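Local structure of putative secreted endoglycosylceramidase (6JYZ) at residues A[124-136]-A[147-159]. The protein is an endogalactosylceramidase that probably hydrolyses O-glycosidic bonds of galactosylceramide-type glycolipids. Sequence-based numbering, arbitrary orientation.
Sequences MHQDAWGPYVGTP and RGIGWDGAPEWAT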
loop_
_atom_site.group_PDB
_atom_site.type_symbol
_atom_site.label_atom_id
_atom_site.label_comp_id
_atom_site.label_asym_id
_atom_site.label_seq_id
_atom_site.Cartn_x
_atom_site.Cartn_y
_atom_site.Cartn_z
ATOM N N MET A 124 7.243 2.455 4.006
ATOM C CA MET A 124 7.873 3.695 4.471
ATOM C C MET A 124 7.145 4.828 3.770
ATOM O O MET A 124 7.465 5.159 2.609
ATOM C CB MET A 124 9.358 3.644 4.128
ATOM C CG MET A 124 10.183 4.729 4.823
ATOM S SD MET A 124 10.344 4.472 6.643
ATOM C CE MET A 124 11.371 3.012 6.692
ATOM N N HIS A 125 6.136 5.363 4.421
ATOM C CA HIS A 125 5.162 6.211 3.760
ATOM C C HIS A 125 5.576 7.658 3.847
ATOM O O HIS A 125 6.181 8.139 4.808
ATOM C CB HIS A 125 3.784 6.034 4.408
ATOM C CG HIS A 125 2.646 6.356 3.466
ATOM N ND1 HIS A 125 1.930 7.533 3.351
ATOM C CD2 HIS A 125 2.206 5.490 2.517
ATOM C CE1 HIS A 125 1.046 7.305 2.312
ATOM N NE2 HIS A 125 1.215 6.110 1.833
ATOM N N GLN A 126 5.162 8.453 2.872
ATOM C CA GLN A 126 5.342 9.917 2.887
ATOM C C GLN A 126 4.318 10.482 1.917
ATOM O O GLN A 126 3.927 9.809 0.952
ATOM C CB GLN A 126 6.770 10.316 2.472
ATOM C CG GLN A 126 7.154 9.962 1.027
ATOM C CD GLN A 126 6.622 10.889 -0.037
ATOM O OE1 GLN A 126 6.383 10.454 -1.232
ATOM N NE2 GLN A 126 6.445 12.108 0.263
ATOM N N ASP A 127 3.918 11.712 2.165
ATOM C CA ASP A 127 3.275 12.513 1.118
ATOM C C ASP A 127 3.958 13.861 1.147
ATOM O O ASP A 127 4.179 14.412 2.228
ATOM C CB ASP A 127 1.778 12.772 1.397
ATOM C CG ASP A 127 0.993 11.500 1.580
ATOM O OD1 ASP A 127 0.649 10.869 0.556
ATOM O OD2 ASP A 127 0.708 11.126 2.739
ATOM N N ALA A 128 4.298 14.410 -0.028
ATOM C CA ALA A 128 4.892 15.742 -0.056
ATOM C C ALA A 128 6.062 15.850 0.919
ATOM O O ALA A 128 6.221 16.844 1.623
ATOM C CB ALA A 128 3.864 16.851 0.180
ATOM N N TRP A 129 6.883 14.774 0.911
ATOM C CA TRP A 129 8.136 14.709 1.694
ATOM C C TRP A 129 7.942 14.495 3.205
ATOM O O TRP A 129 8.571 13.553 3.726
ATOM C CB TRP A 129 9.076 15.914 1.424
ATOM C CG TRP A 129 10.346 15.786 2.234
ATOM C CD1 TRP A 129 10.611 16.491 3.384
ATOM C CD2 TRP A 129 11.426 14.866 2.020
ATOM N NE1 TRP A 129 11.845 16.074 3.847
ATOM C CE2 TRP A 129 12.355 15.058 3.073
ATOM C CE3 TRP A 129 11.698 13.884 1.055
ATOM C CZ2 TRP A 129 13.505 14.275 3.186
ATOM C CZ3 TRP A 129 12.837 13.110 1.191
ATOM C CH2 TRP A 129 13.712 13.306 2.271
ATOM N N GLY A 130 7.212 15.348 3.906
ATOM C CA GLY A 130 7.103 15.129 5.343
ATOM C C GLY A 130 6.219 16.115 6.038
ATOM O O GLY A 130 5.564 16.960 5.427
ATOM N N PRO A 131 6.163 16.015 7.392
ATOM C CA PRO A 131 5.335 16.947 8.159
ATOM C C PRO A 131 5.809 18.389 8.178
ATOM O O PRO A 131 5.008 19.223 8.593
ATOM C CB PRO A 131 5.427 16.422 9.635
ATOM C CG PRO A 131 5.877 14.957 9.476
ATOM C CD PRO A 131 6.786 14.962 8.233
ATOM N N TYR A 132 7.046 18.652 7.758
ATOM C CA TYR A 132 7.641 19.959 8.048
ATOM C C TYR A 132 7.736 20.802 6.797
ATOM O O TYR A 132 8.485 21.806 6.837
ATOM C CB TYR A 132 9.011 19.750 8.747
ATOM C CG TYR A 132 8.842 18.998 10.041
ATOM C CD1 TYR A 132 8.388 19.667 11.174
ATOM C CD2 TYR A 132 9.002 17.639 10.116
ATOM C CE1 TYR A 132 8.116 18.972 12.363
ATOM C CE2 TYR A 132 8.736 16.908 11.279
ATOM C CZ TYR A 132 8.279 17.590 12.372
ATOM O OH TYR A 132 7.997 16.901 13.550
ATOM N N VAL A 133 6.884 20.585 5.819
ATOM C CA VAL A 133 6.886 21.339 4.572
ATOM C C VAL A 133 5.743 22.319 4.463
ATOM O O VAL A 133 5.578 22.892 3.376
ATOM C CB VAL A 133 6.815 20.353 3.376
ATOM C CG1 VAL A 133 8.017 19.419 3.418
ATOM C CG2 VAL A 133 5.536 19.571 3.291
ATOM N N GLY A 134 4.950 22.543 5.498
ATOM C CA GLY A 134 3.830 23.458 5.367
ATOM C C GLY A 134 4.239 24.934 5.461
ATOM O O GLY A 134 5.289 25.288 5.976
ATOM N N THR A 135 3.353 25.785 4.944
ATOM C CA THR A 135 3.608 27.230 5.015
ATOM C C THR A 135 3.318 27.723 6.430
ATOM O O THR A 135 2.214 27.541 6.907
ATOM C CB THR A 135 2.722 27.961 4.016
ATOM O OG1 THR A 135 2.846 27.366 2.709
ATOM C CG2 THR A 135 3.119 29.431 3.887
ATOM N N PRO A 136 4.292 28.374 7.090
ATOM C CA PRO A 136 3.994 28.828 8.470
ATOM C C PRO A 136 2.925 29.907 8.482
ATOM O O PRO A 136 2.703 30.629 7.509
ATOM C CB PRO A 136 5.338 29.402 8.926
ATOM C CG PRO A 136 6.407 28.947 7.984
ATOM C CD PRO A 136 5.679 28.527 6.694
ATOM N N ARG A 147 -1.230 28.133 -0.409
ATOM C CA ARG A 147 -0.539 27.751 0.811
ATOM C C ARG A 147 -0.360 26.243 0.892
ATOM O O ARG A 147 -1.259 25.474 0.492
ATOM C CB ARG A 147 -1.387 28.126 2.035
ATOM C CG ARG A 147 -1.605 29.641 2.047
ATOM C CD ARG A 147 -2.317 30.092 3.350
ATOM N NE ARG A 147 -1.445 29.960 4.483
ATOM C CZ ARG A 147 -0.378 30.760 4.771
ATOM N NH1 ARG A 147 -0.085 31.730 3.939
ATOM N NH2 ARG A 147 0.381 30.443 5.784
ATOM N N GLY A 148 0.822 25.807 1.292
ATOM C CA GLY A 148 1.090 24.393 1.571
ATOM C C GLY A 148 0.770 24.070 3.028
ATOM O O GLY A 148 0.828 24.917 3.918
ATOM N N ILE A 149 0.534 22.765 3.279
ATOM C CA ILE A 149 0.389 22.302 4.659
ATOM C C ILE A 149 1.394 21.170 4.850
ATOM O O ILE A 149 2.055 20.725 3.907
ATOM C CB ILE A 149 -1.035 21.812 4.975
ATOM C CG1 ILE A 149 -1.458 20.597 4.135
ATOM C CG2 ILE A 149 -2.024 22.981 4.797
ATOM C CD1 ILE A 149 -2.859 20.044 4.517
ATOM N N GLY A 150 1.589 20.764 6.100
ATOM C CA GLY A 150 2.457 19.643 6.409
ATOM C C GLY A 150 1.754 18.294 6.209
ATOM O O GLY A 150 0.533 18.191 6.382
ATOM N N TRP A 151 2.581 17.273 5.905
ATOM C CA TRP A 151 2.040 15.950 5.609
ATOM C C TRP A 151 2.704 14.907 6.501
ATOM O O TRP A 151 2.463 14.934 7.717
ATOM C CB TRP A 151 2.158 15.667 4.097
ATOM C CG TRP A 151 1.289 16.595 3.295
ATOM C CD1 TRP A 151 1.616 17.851 2.869
ATOM C CD2 TRP A 151 -0.051 16.335 2.889
ATOM N NE1 TRP A 151 0.543 18.395 2.224
ATOM C CE2 TRP A 151 -0.499 17.503 2.222
ATOM C CE3 TRP A 151 -0.902 15.213 2.941
ATOM C CZ2 TRP A 151 -1.786 17.610 1.681
ATOM C CZ3 TRP A 151 -2.180 15.337 2.416
ATOM C CH2 TRP A 151 -2.597 16.512 1.789
ATOM N N ASP A 152 3.508 14.025 5.952
ATOM C CA ASP A 152 4.033 12.855 6.678
ATOM C C ASP A 152 5.202 12.334 5.900
ATOM O O ASP A 152 5.226 12.470 4.661
ATOM C CB ASP A 152 2.964 11.762 6.849
ATOM C CG ASP A 152 2.436 11.256 5.516
ATOM O OD1 ASP A 152 1.773 12.105 4.797
ATOM O OD2 ASP A 152 2.640 10.102 5.174
ATOM N N GLY A 153 6.175 11.715 6.601
ATOM C CA GLY A 153 7.336 11.143 5.945
ATOM C C GLY A 153 8.579 11.439 6.747
ATOM O O GLY A 153 8.797 10.848 7.830
ATOM N N ALA A 154 9.412 12.309 6.226
ATOM C CA ALA A 154 10.730 12.524 6.790
ATOM C C ALA A 154 10.716 13.441 8.004
ATOM O O ALA A 154 9.937 14.366 8.106
ATOM C CB ALA A 154 11.582 13.151 5.692
ATOM N N PRO A 155 11.661 13.204 8.943
ATOM C CA PRO A 155 11.774 14.101 10.106
ATOM C C PRO A 155 12.323 15.466 9.722
ATOM O O PRO A 155 12.899 15.681 8.642
ATOM C CB PRO A 155 12.785 13.354 10.996
ATOM C CG PRO A 155 13.620 12.507 10.055
ATOM C CD PRO A 155 12.646 12.099 8.922
ATOM N N GLU A 156 12.147 16.415 10.659
ATOM C CA GLU A 156 12.542 17.782 10.384
ATOM C C GLU A 156 14.033 17.889 10.086
ATOM O O GLU A 156 14.434 18.630 9.190
ATOM C CB GLU A 156 12.115 18.653 11.549
ATOM C CG GLU A 156 12.241 20.162 11.272
ATOM C CD GLU A 156 11.722 21.033 12.399
ATOM O OE1 GLU A 156 11.629 20.549 13.543
ATOM O OE2 GLU A 156 11.337 22.146 12.095
ATOM N N TRP A 157 14.852 17.169 10.860
ATOM C CA TRP A 157 16.293 17.280 10.702
ATOM C C TRP A 157 16.753 16.842 9.319
ATOM O O TRP A 157 17.848 17.200 8.866
ATOM C CB TRP A 157 17.035 16.491 11.825
ATOM C CG TRP A 157 16.768 14.994 11.793
ATOM C CD1 TRP A 157 15.853 14.322 12.578
ATOM C CD2 TRP A 157 17.404 14.020 10.940
ATOM N NE1 TRP A 157 15.906 12.982 12.295
ATOM C CE2 TRP A 157 16.797 12.772 11.248
ATOM C CE3 TRP A 157 18.407 14.044 9.953
ATOM C CZ2 TRP A 157 17.133 11.596 10.560
ATOM C CZ3 TRP A 157 18.799 12.871 9.317
ATOM C CH2 TRP A 157 18.119 11.673 9.618
ATOM N N ALA A 158 15.956 15.998 8.624
ATOM C CA ALA A 158 16.293 15.478 7.300
ATOM C C ALA A 158 15.704 16.340 6.189
ATOM O O ALA A 158 15.839 15.915 5.015
ATOM C CB ALA A 158 15.841 14.043 7.149
ATOM N N THR A 159 15.038 17.438 6.489
ATOM C CA THR A 159 14.263 18.219 5.531
ATOM C C THR A 159 15.063 19.476 5.144
ATOM O O THR A 159 15.271 20.367 5.977
ATOM C CB THR A 159 12.953 18.624 6.163
ATOM O OG1 THR A 159 12.209 17.413 6.440
ATOM C CG2 THR A 159 12.100 19.448 5.200
HETATM O O HOH W 1 9.406 16.861 6.824
HETATM O O HOH W 2 -0.462 28.490 7.338
#
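Ala154 CB lies over one face of the Trp129 indole, offset toward the rim and 3.3 Å from CE2; Phe183 meets the same ring system edge-to-face from helix 177-187. With CG anti to the backbone N (chi1 -179°), the indole swings back to the 147-159 segment, where Trp129 NE1 donates nearly in the ring plane to Thr159 OG1 at 2.9 Å. That hydroxyl in turn donates to Pro155 O, so its rotation is fixed, and it also accepts from a water that bridges Tyr132 N and Ala154 O. Over one face of the Tyr132 ring, Glu156 CB sits 3.6 Å from the centroid, 12° off the normal, a CH-pi contact, while Pro131 CB covers the opposite face.

Backbone hydrogen bonds join Ala154 N to Trp129 O (2.9 Å, nearly straight, in the carbonyl plane), Trp151 N to Gly130 O and, in a single antiparallel bridge, Asp127 N to Asp152 O. In a buried polar cluster, His125 ND1 donates to Asp152 OD2 at 3.2 Å, almost straight (169°) and in the ring plane; Asn51 also binds OD2. Asp127 OD2 approaches Asp152 OD1 unusually closely, to 2.5 Å.

Farther out, Thr135 N hydrogen-bonds Gly148 O, and Gly148 N bonds Thr135 OG1, which also pairs with Thr166 OG1. At the exposed end Arg147 NH2 bonds Pro136 O weakly (2.9 Å), a water links NH2 to Thr135 O, and Gln139 O takes NH1. Both segments belong to the long loop following strand 119-124 of the family 5 (beta/alpha)8 barrel.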